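Local atomic coordinates of major pepsin inhibitor 3 (Ascaris suum, PDB entry 1F32), a protein that inhibits the aspartic protease pepsin and belongs to the I33 family of protease inhibitors, secreted by the parasitic nematode Ascaris suum. Residues A[43-46]-A[47-51]. Numbering follows the deposited sequence.
Sequences ARVE and DCTNV
The E46 carboxylate and the N50 carboxamide, one helical turn apart, meet with their planes 43° apart. Amide nitrogen ND2 of N50 approaches E46 OE1 from above the carboxylate plane, whereas OE1 lies practically in the plane of the amide; the bond is 2.8 Å long and nearly straight. In E46 a bend at chi2 (-108°) breaks the extended course of the chain and turns OE1 toward N50; the CG of E46 lies 3.0 Å from N50 ND2. The backbone N of N50 also donates to E46 O, giving the two residues a second link.

On the neighbouring flank, V45 O accepts two bonds from T49, which reach it from opposite faces of the carbonyl plane: N at 2.9 Å and OG1 also at 2.9 Å. With OG1 anti to its own carbonyl carbon (chi1 -54°), the hydroxyl folds back toward the preceding turn, alongside the CG1 methyl of V45. C48 SG, joined to C59 in a disulfide, lies 3.1 Å from R44 O, which accepts the hydrogen bond of the C48 backbone N. R44 extends toward the same neighbouring segment, where NE and NH2 bond to the carbonyls of T60 and K61. Successive i to i+4 bonds, with a wider pi-type turn at 47-51, mark the C-terminal part of alpha-helix 35-52, tied through its disulfide to short helix 57-60.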
loop_
_atom_site.group_PDB
_atom_site.type_symbol
_atom_site.label_atom_id
_atom_site.label_comp_id
_atom_site.label_asym_id
_atom_site.label_seq_id
_atom_site.Cartn_x
_atom_site.Cartn_y
_atom_site.Cartn_z
ATOM N N ALA A 43 -11.167 13.873 8.352
ATOM C CA ALA A 43 -12.479 14.080 8.956
ATOM C C ALA A 43 -13.550 13.495 8.054
ATOM O O ALA A 43 -14.493 12.841 8.515
ATOM C CB ALA A 43 -12.726 15.563 9.153
ATOM N N ARG A 44 -13.394 13.752 6.762
ATOM C CA ARG A 44 -14.308 13.273 5.742
ATOM C C ARG A 44 -14.337 11.742 5.735
ATOM O O ARG A 44 -15.405 11.136 5.635
ATOM C CB ARG A 44 -13.851 13.827 4.383
ATOM C CG ARG A 44 -14.821 13.652 3.239
ATOM C CD ARG A 44 -14.560 14.692 2.132
ATOM N NE ARG A 44 -13.270 14.504 1.459
ATOM C CZ ARG A 44 -12.274 15.387 1.468
ATOM N NH1 ARG A 44 -12.393 16.541 2.120
ATOM N NH2 ARG A 44 -11.147 15.121 0.815
ATOM N N VAL A 45 -13.164 11.117 5.845
ATOM C CA VAL A 45 -13.066 9.655 5.849
ATOM C C VAL A 45 -13.775 9.066 7.062
ATOM O O VAL A 45 -14.504 8.069 6.950
ATOM C CB VAL A 45 -11.585 9.188 5.864
ATOM C CG1 VAL A 45 -11.511 7.669 6.003
ATOM C CG2 VAL A 45 -10.909 9.599 4.574
ATOM N N GLU A 46 -13.562 9.677 8.225
ATOM C CA GLU A 46 -14.187 9.183 9.452
ATOM C C GLU A 46 -15.702 9.341 9.360
ATOM O O GLU A 46 -16.448 8.452 9.744
ATOM C CB GLU A 46 -13.664 9.949 10.670
ATOM C CG GLU A 46 -13.629 9.145 11.996
ATOM C CD GLU A 46 -14.687 9.563 13.036
ATOM O OE1 GLU A 46 -15.839 9.066 12.973
ATOM O OE2 GLU A 46 -14.364 10.388 13.931
ATOM N N ASP A 47 -16.150 10.477 8.836
ATOM C CA ASP A 47 -17.576 10.726 8.701
ATOM C C ASP A 47 -18.183 9.731 7.724
ATOM O O ASP A 47 -19.200 9.089 8.023
ATOM C CB ASP A 47 -17.835 12.145 8.193
ATOM C CG ASP A 47 -19.318 12.446 8.062
ATOM O OD1 ASP A 47 -19.979 12.628 9.100
ATOM O OD2 ASP A 47 -19.828 12.476 6.929
ATOM N N CYS A 48 -17.558 9.600 6.557
ATOM C CA CYS A 48 -18.042 8.685 5.536
ATOM C C CYS A 48 -18.125 7.254 6.036
ATOM O O CYS A 48 -19.148 6.594 5.896
ATOM C CB CYS A 48 -17.135 8.713 4.301
ATOM S SG CYS A 48 -17.285 10.249 3.348
ATOM N N THR A 49 -17.036 6.791 6.631
ATOM C CA THR A 49 -16.967 5.423 7.112
ATOM C C THR A 49 -17.788 5.117 8.353
ATOM O O THR A 49 -18.637 4.221 8.322
ATOM C CB THR A 49 -15.507 5.011 7.391
ATOM O OG1 THR A 49 -14.714 5.256 6.224
ATOM C CG2 THR A 49 -15.438 3.524 7.737
ATOM N N ASN A 50 -17.555 5.865 9.432
ATOM C CA ASN A 50 -18.241 5.600 10.696
ATOM C C ASN A 50 -19.669 6.123 10.866
ATOM O O ASN A 50 -20.447 5.569 11.649
ATOM C CB ASN A 50 -17.406 6.122 11.868
ATOM C CG ASN A 50 -15.986 5.583 11.871
ATOM O OD1 ASN A 50 -15.754 4.407 11.590
ATOM N ND2 ASN A 50 -15.026 6.444 12.209
ATOM N N VAL A 51 -20.012 7.191 10.156
ATOM C CA VAL A 51 -21.351 7.766 10.289
ATOM C C VAL A 51 -22.248 7.445 9.102
ATOM O O VAL A 51 -23.362 6.947 9.271
ATOM C CB VAL A 51 -21.270 9.307 10.503
ATOM C CG1 VAL A 51 -22.671 9.894 10.724
ATOM C CG2 VAL A 51 -20.388 9.608 11.709
#